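Local coordinates for chitin oligosaccharide binding protein NagB2 (PDB 7EHU), which binds short chitin oligosaccharides such as N,N'-diacetylchitobiose and N,N',N''-triacetylchitotriose, probably to deliver them to an ABC-type sugar importer, at residues 124-129 with 356-361; 147-152 with 275-280; 156-161 with 178-183; 397-402 with 419-424. All blocks are in the same frame, centred on the assembly; numbering follows the deposited sequence. Where two conformers were deposited one is given.

Contact 1: residues 124-129 with 356-361; sequences EDKFFE and PSMKGV
Phe127 and Met358 form a single backbone bridge between two loops, one following helix 115-121 and the other leading from helix 342-352 to helix 369-379. Lys359 N donates to Lys126 O at 2.9 Å, and Phe128 N donates to Ser357 O at 3.0 Å. Ser357 O also accepts a hydrogen bond from a water, which in turn accepts one from Glu129 N. Beyond the bridge the Lys359 chain runs on extended, and its NZ gives a third bond to Asp125 O at 2.8 Å, tilted 27° from the carbonyl plane. In this solute-binding protein of the periplasmic binding protein (PBP) fold, the bridge ties chain parts 227 residues apart, with strand 309-320 alongside through Trp314, whose indole meets the Phe128 ring. Lys359 CG sits over a Phe128 face as a CH-pi contact, 4.1 Å from the centroid. On the buried side, Met358 CG lies over the Phe127 ring, 4.2 Å from its centroid, and SD adds an oblique Met-aromatic contact. The Met358 chain bends at chi3 (75°), which brings CE to 3.9 Å from Lys126 CB. Ser357 OG, close to Phe127 CD2 and CE2, hydrogen-bonds Pro143 O. An alanine in place of Phe127 would probably leave Met358 CG and SD without their aromatic partner and open a gap beside them.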
# COMPACT_ATOMS: atom_id res chain seq x y z
N GLU A 124 1.23 -8.32 -22.78
CA GLU A 124 2.18 -9.17 -22.07
C GLU A 124 3.32 -8.39 -21.43
O GLU A 124 3.75 -8.70 -20.32
CB GLU A 124 2.82 -10.18 -23.03
CG GLU A 124 1.89 -11.15 -23.59
CD GLU A 124 2.57 -12.03 -24.59
OE1 GLU A 124 2.95 -13.14 -24.19
OE2 GLU A 124 2.77 -11.54 -25.75
N ASP A 125 3.86 -7.44 -22.17
CA ASP A 125 5.07 -6.71 -21.81
C ASP A 125 4.81 -5.29 -21.30
O ASP A 125 5.75 -4.50 -21.20
CB ASP A 125 5.98 -6.62 -23.03
CG ASP A 125 6.14 -7.95 -23.73
OD1 ASP A 125 6.85 -8.79 -23.15
OD2 ASP A 125 5.61 -8.15 -24.84
N LYS A 126 3.55 -4.95 -21.02
CA LYS A 126 3.17 -3.56 -20.80
C LYS A 126 3.32 -3.09 -19.36
O LYS A 126 3.26 -1.89 -19.10
CB LYS A 126 1.73 -3.36 -21.27
CG LYS A 126 1.56 -3.09 -22.74
CD LYS A 126 2.35 -3.97 -23.67
CE LYS A 126 2.23 -3.47 -25.11
NZ LYS A 126 2.75 -4.49 -26.00
N PHE A 127 3.50 -3.99 -18.41
CA PHE A 127 3.57 -3.64 -17.00
C PHE A 127 5.01 -3.50 -16.55
O PHE A 127 5.87 -4.27 -16.94
CB PHE A 127 2.82 -4.69 -16.17
CG PHE A 127 1.34 -4.72 -16.45
CD1 PHE A 127 0.83 -5.44 -17.51
CD2 PHE A 127 0.45 -3.97 -15.69
CE1 PHE A 127 -0.51 -5.44 -17.79
CE2 PHE A 127 -0.89 -3.96 -15.98
CZ PHE A 127 -1.37 -4.70 -17.01
N PHE A 128 5.27 -2.53 -15.68
CA PHE A 128 6.62 -2.42 -15.13
C PHE A 128 7.06 -3.73 -14.48
O PHE A 128 8.18 -4.19 -14.69
CB PHE A 128 6.69 -1.28 -14.11
CG PHE A 128 6.62 0.10 -14.71
CD1 PHE A 128 7.69 0.64 -15.39
CD2 PHE A 128 5.47 0.84 -14.61
CE1 PHE A 128 7.60 1.91 -15.94
CE2 PHE A 128 5.39 2.10 -15.15
CZ PHE A 128 6.45 2.63 -15.82
N GLU A 129 6.21 -4.31 -13.64
CA GLU A 129 6.58 -5.51 -12.88
C GLU A 129 5.35 -6.32 -12.53
O GLU A 129 4.49 -5.84 -11.78
CB GLU A 129 7.29 -5.14 -11.59
CG GLU A 129 8.66 -4.54 -11.73
CD GLU A 129 9.36 -4.27 -10.40
OE1 GLU A 129 8.87 -4.69 -9.32
OE2 GLU A 129 10.49 -3.72 -10.45
N PRO A 356 1.36 5.14 -12.47
CA PRO A 356 1.04 4.06 -13.43
C PRO A 356 1.66 2.72 -13.08
O PRO A 356 2.77 2.63 -12.54
CB PRO A 356 1.60 4.58 -14.75
CG PRO A 356 1.55 6.07 -14.60
CD PRO A 356 1.89 6.34 -13.16
N SER A 357 0.93 1.66 -13.43
CA SER A 357 1.52 0.33 -13.48
C SER A 357 1.96 -0.07 -14.88
O SER A 357 2.67 -1.08 -15.02
CB SER A 357 0.52 -0.70 -12.97
OG SER A 357 -0.63 -0.68 -13.79
N MET A 358 1.57 0.67 -15.91
CA MET A 358 1.88 0.38 -17.30
C MET A 358 2.89 1.39 -17.81
O MET A 358 2.90 2.54 -17.38
CB MET A 358 0.59 0.49 -18.13
CG MET A 358 -0.40 -0.63 -17.79
SD MET A 358 -1.93 -0.51 -18.73
CE MET A 358 -1.31 -1.09 -20.33
N LYS A 359 3.75 0.93 -18.71
CA LYS A 359 4.83 1.74 -19.27
C LYS A 359 4.35 2.72 -20.32
O LYS A 359 3.40 2.47 -21.05
CB LYS A 359 5.86 0.82 -19.93
CG LYS A 359 6.52 -0.20 -19.01
CD LYS A 359 7.36 -1.19 -19.79
CE LYS A 359 7.50 -2.50 -19.08
NZ LYS A 359 8.09 -3.54 -19.93
N GLY A 360 5.05 3.84 -20.44
CA GLY A 360 4.83 4.74 -21.55
C GLY A 360 3.81 5.85 -21.36
O GLY A 360 3.49 6.53 -22.33
N VAL A 361 3.29 6.04 -20.15
CA VAL A 361 2.40 7.18 -19.91
C VAL A 361 3.24 8.46 -20.01
O VAL A 361 4.22 8.59 -19.28
CB VAL A 361 1.72 7.07 -18.54
CG1 VAL A 361 0.93 8.32 -18.24
CG2 VAL A 361 0.87 5.81 -18.45
O HOH W 1 3.58 -2.97 -13.11

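Contact 2: residues 147-152 with 275-280; sequences FVEGFY and GSWATS. With NAG (2-acetamido-2-deoxy-beta-D-glucopyranose), chain B; NAG (2-acetamido-2-deoxy-beta-D-glucopyranose), chain C; NAG (2-acetamido-2-deoxy-beta-D-glucopyranose), chain D.
Tyr152 OH and Thr279 OG1 share a hydrogen bond of 2.8 Å in which either hydroxyl could be the donor, and Gly275 O lies 3.2 Å from the same Tyr152 OH as a competing acceptor. Both oxygens meet the phenol at its edge, in the ring plane, so the tyrosine reaches the turn end-on. At the other end of the strand segment, Ser276 OG accepts from Val148 N at 3.1 Å, while Ser276 N returns a weak bond to Val148 O. The serine hydroxyl can do this because it stands between its own backbone N and carbonyl carbon (chi1 49°), turned back to the strand. Glu149 and Gly275 form an antiparallel non-hydrogen-bonded pair, where strand 271-275 ends beside strand 138-154 and the chain turns through a 3-10 segment toward helix 279-283. Gly275 CA lies against one face of the Trp277 indole, toward its rim. This turn presents Trp277 to the bound chitin oligosaccharide: the second sugar (chain C) covers the opposite indole face with C4 over its centre, the carbohydrate-aromatic stacking common in sugar-binding sites. Trp277 O also accepts from N2 of the chain B sugar at 3.1 Å, with an N-H...O angle of 170°, and Trp277 NE1 bonds Tyr257 OH. Phe147 CB packs 3.7 Å from Trp277 CZ3 at the indole edge; C6 of the chain D sugar sits over one face of the Phe147 ring, 3.7 Å from Phe147 CZ. The Glu149 carboxylate, perpendicular to the indole, brings OE2 to 3.6 Å from Trp277 CH2.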
# COMPACT_ATOMS: atom_id res chain seq x y z
N PHE A 147 3.43 1.86 -6.19
CA PHE A 147 3.49 2.63 -4.96
C PHE A 147 4.92 2.74 -4.47
O PHE A 147 5.77 1.89 -4.75
CB PHE A 147 2.60 2.05 -3.82
CG PHE A 147 3.24 0.89 -3.09
CD1 PHE A 147 3.24 -0.40 -3.63
CD2 PHE A 147 3.86 1.09 -1.88
CE1 PHE A 147 3.84 -1.45 -2.97
CE2 PHE A 147 4.48 0.03 -1.21
CZ PHE A 147 4.49 -1.22 -1.76
N VAL A 148 5.17 3.82 -3.71
CA VAL A 148 6.25 3.86 -2.74
C VAL A 148 5.63 4.36 -1.43
O VAL A 148 4.56 4.97 -1.43
CB VAL A 148 7.42 4.77 -3.15
CG1 VAL A 148 8.19 4.15 -4.31
CG2 VAL A 148 6.97 6.18 -3.47
N GLU A 149 6.33 4.10 -0.31
CA GLU A 149 5.99 4.67 0.99
C GLU A 149 7.14 5.55 1.45
O GLU A 149 8.30 5.23 1.19
CB GLU A 149 5.66 3.59 2.03
CG GLU A 149 4.41 2.79 1.65
CD GLU A 149 4.00 1.73 2.63
OE1 GLU A 149 4.54 1.68 3.77
OE2 GLU A 149 3.12 0.91 2.24
N GLY A 150 6.79 6.65 2.11
CA GLY A 150 7.76 7.61 2.57
C GLY A 150 7.06 8.69 3.36
O GLY A 150 5.87 8.59 3.64
N PHE A 151 7.82 9.73 3.74
CA PHE A 151 7.30 10.83 4.54
C PHE A 151 6.84 11.99 3.66
O PHE A 151 7.66 12.68 3.06
CB PHE A 151 8.35 11.35 5.52
CG PHE A 151 8.59 10.45 6.69
CD1 PHE A 151 7.73 10.42 7.78
CD2 PHE A 151 9.71 9.62 6.71
CE1 PHE A 151 7.98 9.58 8.86
CE2 PHE A 151 9.96 8.80 7.79
CZ PHE A 151 9.10 8.78 8.86
N TYR A 152 5.54 12.23 3.63
CA TYR A 152 5.04 13.53 3.24
C TYR A 152 5.31 14.48 4.41
O TYR A 152 5.20 14.10 5.57
CB TYR A 152 3.54 13.45 3.02
CG TYR A 152 3.10 12.61 1.84
CD1 TYR A 152 2.94 13.17 0.58
CD2 TYR A 152 2.82 11.26 2.00
CE1 TYR A 152 2.49 12.41 -0.50
CE2 TYR A 152 2.39 10.51 0.95
CZ TYR A 152 2.22 11.08 -0.29
OH TYR A 152 1.76 10.29 -1.32
N GLY A 275 1.66 5.75 1.77
CA GLY A 275 1.87 5.37 0.41
C GLY A 275 1.52 6.47 -0.57
O GLY A 275 0.77 7.40 -0.27
N SER A 276 2.05 6.33 -1.78
CA SER A 276 1.91 7.38 -2.79
C SER A 276 0.48 7.50 -3.29
O SER A 276 0.15 8.52 -3.90
CB SER A 276 2.93 7.22 -3.90
OG SER A 276 2.96 5.89 -4.39
N TRP A 277 -0.37 6.52 -2.98
CA TRP A 277 -1.80 6.60 -3.28
C TRP A 277 -2.52 7.64 -2.43
O TRP A 277 -3.69 7.92 -2.69
CB TRP A 277 -2.44 5.20 -3.08
CG TRP A 277 -2.31 4.76 -1.64
CD1 TRP A 277 -3.03 5.23 -0.57
CD2 TRP A 277 -1.37 3.82 -1.10
NE1 TRP A 277 -2.59 4.67 0.60
CE2 TRP A 277 -1.57 3.80 0.30
CE3 TRP A 277 -0.39 3.01 -1.66
CZ2 TRP A 277 -0.80 3.00 1.14
CZ3 TRP A 277 0.37 2.21 -0.82
CH2 TRP A 277 0.15 2.20 0.56
N ALA A 278 -1.83 8.24 -1.45
CA ALA A 278 -2.41 9.29 -0.62
C ALA A 278 -2.28 10.67 -1.24
O ALA A 278 -2.87 11.63 -0.72
CB ALA A 278 -1.71 9.31 0.75
N THR A 279 -1.50 10.82 -2.32
CA THR A 279 -1.18 12.15 -2.84
C THR A 279 -2.42 12.98 -3.13
O THR A 279 -2.46 14.18 -2.83
CB THR A 279 -0.30 12.04 -4.08
OG1 THR A 279 0.96 11.52 -3.67
CG2 THR A 279 -0.08 13.40 -4.75
N SER A 280 -3.44 12.37 -3.75
CA SER A 280 -4.61 13.15 -4.14
C SER A 280 -5.26 13.81 -2.93
O SER A 280 -5.76 14.94 -3.01
CB SER A 280 -5.64 12.31 -4.87
OG SER A 280 -6.05 11.21 -4.07
C1 NAG B . -7.26 6.11 -4.29
C2 NAG B . -7.14 5.96 -2.76
C3 NAG B . -6.13 4.87 -2.40
C4 NAG B . -6.30 3.62 -3.26
C5 NAG B . -6.50 3.97 -4.72
C6 NAG B . -6.81 2.77 -5.59
C7 NAG B . -7.45 7.99 -1.38
C8 NAG B . -6.79 9.27 -0.91
N2 NAG B . -6.71 7.22 -2.19
O1 NAG B . -8.27 7.00 -4.61
O3 NAG B . -6.27 4.59 -1.01
O4 NAG B . -5.07 2.90 -3.24
O5 NAG B . -7.58 4.89 -4.86
O6 NAG B . -7.83 1.97 -5.02
O7 NAG B . -8.58 7.66 -1.02
C1 NAG C . -4.98 1.74 -2.42
C2 NAG C . -3.71 1.03 -2.87
C3 NAG C . -3.35 -0.10 -1.92
C4 NAG C . -3.38 0.35 -0.46
C5 NAG C . -4.72 1.03 -0.19
C6 NAG C . -4.86 1.59 1.20
C7 NAG C . -3.40 1.06 -5.33
C8 NAG C . -3.74 0.36 -6.61
N2 NAG C . -3.89 0.50 -4.22
O3 NAG C . -2.07 -0.58 -2.29
O4 NAG C . -3.30 -0.79 0.39
O5 NAG C . -4.85 2.14 -1.09
O6 NAG C . -6.16 2.13 1.40
O7 NAG C . -2.71 2.07 -5.32
C1 NAG D . -2.13 -0.96 1.13
C2 NAG D . -2.35 -2.12 2.07
C3 NAG D . -1.06 -2.50 2.79
C4 NAG D . 0.05 -2.75 1.77
C5 NAG D . 0.19 -1.55 0.83
C6 NAG D . 1.20 -1.77 -0.27
C7 NAG D . -4.57 -2.51 3.04
C8 NAG D . -5.54 -2.12 4.12
N2 NAG D . -3.41 -1.85 3.03
O3 NAG D . -1.30 -3.65 3.57
O4 NAG D . 1.31 -2.94 2.40
O5 NAG D . -1.08 -1.28 0.22
O6 NAG D . 0.86 -2.88 -1.09
O7 NAG D . -4.82 -3.39 2.22

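Contact 3: residues 156-161 with 178-183; sequences KLFADA and EALKAK
Ala161 and Leu180 bring their CA atoms within 5.4 Å of each other where helix 155-160 has just ended and the last turn of helix 170-182 passes by; Ala161 and Lys183 are each the first residue to leave helical backbone angles. Ala161 points its methyl at the other helix, between Ala179 and Leu180. Its CB lies 3.8 Å from Leu180 CD2 and 4.1 Å from Ala179 CB, and the Ala179 CB in turn sits 3.5 Å from Ala161 O. The two methyls of Leu180 divide the work. CD2 enters beside Ala161 and touches Leu157 O, whereas CD1 reaches Phe158 CE1 at 3.9 Å, approaching the ring obliquely. Ile163 from a loop and Met271 of strand 271-275 extend the apolar layer, receiving both Phe158 and Leu180. On the solvent-facing side Lys183 runs alongside Ala161, its CG 3.9 Å from Ala161 CA. Bends at chi2 (-69°) and chi3 (-58°) curl the chain back over the helix end, where a water donates to Asp160 O at 2.9 Å; its approach to Lys183 NZ is unusually short and so doubtful in detail. Asp160 itself is held within its own helix by a salt bridge from Lys156 NZ to OD2, on the syn side of the carboxylate. Small methyls and one leucine therefore let the two helix ends lie close, and the lysine charge near the C-terminal carbonyls of helix 155-160 is probably favourable to the helix dipole.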
# COMPACT_ATOMS: atom_id res chain seq x y z
N LYS A 156 6.10 24.32 5.68
CA LYS A 156 5.84 25.48 6.53
C LYS A 156 6.07 25.15 8.00
O LYS A 156 6.75 25.89 8.71
CB LYS A 156 4.40 25.94 6.31
CG LYS A 156 3.91 27.25 6.90
CD LYS A 156 3.42 26.91 8.28
CE LYS A 156 2.64 27.98 8.99
NZ LYS A 156 2.26 27.56 10.40
N LEU A 157 5.50 24.04 8.47
CA LEU A 157 5.69 23.68 9.87
C LEU A 157 7.15 23.36 10.15
O LEU A 157 7.67 23.70 11.22
CB LEU A 157 4.80 22.49 10.23
CG LEU A 157 3.30 22.76 10.26
CD1 LEU A 157 2.55 21.46 10.49
CD2 LEU A 157 2.90 23.80 11.32
N PHE A 158 7.84 22.70 9.21
CA PHE A 158 9.27 22.47 9.39
C PHE A 158 10.00 23.80 9.56
O PHE A 158 10.79 23.96 10.49
CB PHE A 158 9.86 21.67 8.21
CG PHE A 158 9.85 20.16 8.40
CD1 PHE A 158 8.73 19.50 8.89
CD2 PHE A 158 10.95 19.40 8.04
CE1 PHE A 158 8.71 18.12 9.02
CE2 PHE A 158 10.94 18.01 8.18
CZ PHE A 158 9.82 17.38 8.69
N ALA A 159 9.73 24.76 8.67
CA ALA A 159 10.35 26.08 8.79
C ALA A 159 9.99 26.76 10.11
O ALA A 159 10.85 27.41 10.73
CB ALA A 159 9.96 26.97 7.60
N ASP A 160 8.74 26.61 10.57
CA ASP A 160 8.37 27.18 11.86
C ASP A 160 9.28 26.67 12.97
O ASP A 160 9.56 27.40 13.93
CB ASP A 160 6.92 26.82 12.21
CG ASP A 160 5.89 27.51 11.33
OD1 ASP A 160 6.19 28.54 10.70
OD2 ASP A 160 4.73 27.03 11.30
N ALA A 161 9.73 25.42 12.87
CA ALA A 161 10.58 24.80 13.87
C ALA A 161 12.06 24.94 13.56
O ALA A 161 12.89 24.33 14.25
CB ALA A 161 10.22 23.31 14.01
N GLU A 178 12.73 16.56 17.47
CA GLU A 178 12.98 17.32 18.69
C GLU A 178 12.52 18.77 18.52
O GLU A 178 11.86 19.34 19.41
CB GLU A 178 14.48 17.28 19.03
CG GLU A 178 14.94 16.00 19.73
CD GLU A 178 16.46 15.80 19.76
OE1 GLU A 178 17.20 16.75 19.42
OE2 GLU A 178 16.90 14.69 20.12
N ALA A 179 12.87 19.38 17.39
CA ALA A 179 12.54 20.78 17.17
C ALA A 179 11.04 20.99 17.00
O ALA A 179 10.49 21.99 17.47
CB ALA A 179 13.29 21.29 15.93
N LEU A 180 10.38 20.07 16.31
CA LEU A 180 8.93 20.18 16.15
C LEU A 180 8.24 20.03 17.49
O LEU A 180 7.36 20.84 17.84
CB LEU A 180 8.44 19.10 15.18
CG LEU A 180 8.84 19.30 13.71
CD1 LEU A 180 8.76 17.98 12.95
CD2 LEU A 180 7.99 20.37 13.03
N LYS A 181 8.65 19.03 18.28
CA LYS A 181 8.07 18.82 19.60
C LYS A 181 8.26 20.05 20.48
O LYS A 181 7.35 20.45 21.21
CB LYS A 181 8.71 17.58 20.23
CG LYS A 181 8.07 17.04 21.53
CD LYS A 181 6.63 16.57 21.31
CE LYS A 181 5.98 16.05 22.59
NZ LYS A 181 6.09 17.04 23.70
N ALA A 182 9.43 20.69 20.39
CA ALA A 182 9.72 21.86 21.23
C ALA A 182 8.82 23.03 20.90
O ALA A 182 8.57 23.90 21.76
CB ALA A 182 11.19 22.25 21.08
N LYS A 183 8.32 23.10 19.66
CA LYS A 183 7.35 24.10 19.26
C LYS A 183 5.91 23.66 19.46
O LYS A 183 5.00 24.36 19.00
CB LYS A 183 7.54 24.44 17.78
CG LYS A 183 8.79 25.17 17.35
CD LYS A 183 8.92 26.62 17.82
CE LYS A 183 7.73 27.38 17.28
NZ LYS A 183 7.90 28.75 16.77
O HOH W 2 7.92 29.75 14.50

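Contact 4: residues 397-402 with 419-424; sequences KVTLEQ and EKMQKV
Lys420 begins the contact, its extended chain passing beside Thr399 so that CE lies 4.0 Å from Thr399 CG2. The ammonium group goes on past the threonine to Ser403 and Glu406 of the same helix 394-408, a hydrogen bond and a salt bridge. Met421 follows and fills the interior. Bends at chi2 (-50°) and chi3 (-56°) fold its chain across Leu400 at about a right angle: SD rests 3.6 Å from Leu400 CA and 3.8 Å from Leu400 CD1, while CE lies 3.8 Å from Leu400 CB. Replacing Met421 by an alanine would remove both SD and CE, and is likely to open a gap against Leu400 and leave its side chain less tightly held. Val424, one turn on, meets Thr399 tip to tip, with CG2 in one of its two conformers 3.8 Å from Thr399 CG2; Thr399 OG1 is turned to bond Lys395 O in its own helix, which leaves the methyl for the interface. The helix axes run at 165° to each other, 9.9 Å apart at closest approach, so helices 394-408 and 414-430 make an antiparallel helical hairpin near the C-terminus of the chain.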
# COMPACT_ATOMS: atom_id res chain seq x y z
N LYS A 397 0.68 -11.28 9.30
CA LYS A 397 0.38 -9.87 9.11
C LYS A 397 -0.62 -9.37 10.15
O LYS A 397 -0.40 -8.32 10.78
CB LYS A 397 -0.18 -9.63 7.71
CG LYS A 397 -0.50 -8.19 7.41
CD LYS A 397 -1.30 -8.02 6.13
CE LYS A 397 -2.76 -8.32 6.31
NZ LYS A 397 -3.48 -8.08 5.05
N VAL A 398 -1.75 -10.07 10.31
CA VAL A 398 -2.79 -9.62 11.24
C VAL A 398 -2.26 -9.63 12.67
O VAL A 398 -2.58 -8.75 13.48
CB VAL A 398 -4.05 -10.48 11.03
CG1 VAL A 398 -5.13 -10.18 12.06
CG2 VAL A 398 -4.62 -10.25 9.62
N THR A 399 -1.43 -10.61 13.01
CA THR A 399 -0.83 -10.63 14.34
C THR A 399 0.07 -9.42 14.55
O THR A 399 0.09 -8.83 15.64
CB THR A 399 -0.07 -11.93 14.54
OG1 THR A 399 -0.97 -13.04 14.40
CG2 THR A 399 0.54 -12.01 15.93
N LEU A 400 0.85 -9.03 13.52
CA LEU A 400 1.68 -7.84 13.69
C LEU A 400 0.83 -6.59 13.88
O LEU A 400 1.16 -5.73 14.70
CB LEU A 400 2.62 -7.65 12.50
CG LEU A 400 3.65 -6.53 12.68
CD1 LEU A 400 4.61 -6.82 13.84
CD2 LEU A 400 4.42 -6.30 11.40
N GLU A 401 -0.27 -6.47 13.13
CA GLU A 401 -1.19 -5.33 13.30
C GLU A 401 -1.66 -5.21 14.75
O GLU A 401 -1.60 -4.13 15.35
CB GLU A 401 -2.39 -5.49 12.37
CG GLU A 401 -2.03 -5.36 10.93
CD GLU A 401 -3.14 -5.76 9.97
OE1 GLU A 401 -4.27 -6.07 10.42
OE2 GLU A 401 -2.89 -5.75 8.75
N GLN A 402 -2.16 -6.31 15.31
CA GLN A 402 -2.58 -6.29 16.71
C GLN A 402 -1.42 -5.95 17.62
O GLN A 402 -1.58 -5.21 18.60
CB GLN A 402 -3.08 -7.68 17.11
CG GLN A 402 -4.39 -8.14 16.50
CD GLN A 402 -5.50 -7.12 16.58
OE1 GLN A 402 -5.94 -6.59 15.56
NE2 GLN A 402 -5.96 -6.84 17.79
N GLU A 419 8.85 -11.77 20.33
CA GLU A 419 8.63 -13.15 20.78
C GLU A 419 7.29 -13.68 20.27
O GLU A 419 7.20 -14.80 19.74
CB GLU A 419 8.71 -13.21 22.32
CG GLU A 419 8.39 -14.56 22.95
CD GLU A 419 8.23 -14.51 24.48
OE1 GLU A 419 7.40 -13.74 25.00
OE2 GLU A 419 8.94 -15.27 25.16
N LYS A 420 6.24 -12.87 20.42
CA LYS A 420 4.91 -13.25 19.93
C LYS A 420 4.92 -13.43 18.42
O LYS A 420 4.34 -14.38 17.89
CB LYS A 420 3.92 -12.16 20.36
CG LYS A 420 2.46 -12.34 19.96
CD LYS A 420 1.65 -11.12 20.43
CE LYS A 420 0.23 -11.07 19.85
NZ LYS A 420 -0.39 -9.69 19.91
N MET A 421 5.62 -12.55 17.71
CA MET A 421 5.68 -12.64 16.25
C MET A 421 6.40 -13.89 15.80
O MET A 421 5.97 -14.55 14.86
CB MET A 421 6.35 -11.40 15.69
CG MET A 421 5.52 -10.14 15.69
SD MET A 421 3.85 -10.35 14.98
CE MET A 421 4.16 -10.97 13.42
N GLN A 422 7.50 -14.24 16.46
CA GLN A 422 8.20 -15.44 16.03
C GLN A 422 7.40 -16.70 16.35
O GLN A 422 7.46 -17.68 15.60
CB GLN A 422 9.61 -15.52 16.63
CG GLN A 422 10.50 -16.58 15.97
CD GLN A 422 10.59 -16.39 14.46
OE1 GLN A 422 10.66 -15.26 13.97
NE2 GLN A 422 10.58 -17.48 13.71
N LYS A 423 6.62 -16.68 17.44
CA LYS A 423 5.76 -17.82 17.74
C LYS A 423 4.76 -18.04 16.61
O LYS A 423 4.59 -19.16 16.12
CB LYS A 423 5.06 -17.59 19.08
CG LYS A 423 4.22 -18.77 19.56
CD LYS A 423 3.58 -18.47 20.93
CE LYS A 423 2.27 -19.25 21.14
NZ LYS A 423 2.13 -20.42 20.22
N VAL A 424 4.08 -16.97 16.18
CA VAL A 424 3.11 -17.11 15.09
C VAL A 424 3.82 -17.45 13.78
O VAL A 424 3.29 -18.24 12.97
CB VAL A 424 2.14 -15.92 14.95
CG1 VAL A 424 1.35 -15.72 16.25
CG2 VAL A 424 2.85 -14.63 14.52

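Along the chain, contact 1 opens first and closes after contacts 2 and 3, while contact 4 follows all three. Contact 2 belongs to the mixed sheet through strands 138-154 and 271-275, lies nearest the middle of the molecule and carries part of the sugar pocket. Contact 3 falls between its two segments, strand 138-154 leading directly into helix 155-160; the centres of contacts 2 and 3 are about 22 Å apart. Contacts 1 and 4 lie outside the sheet, in loops and in the C-terminal helices, on opposite sides of the chain's centre. The centres of contacts 1 and 2 are about 19 Å apart, those of contacts 2 and 4 about 25 Å, and those of contacts 1 and 3, the farthest pair, about 40 Å.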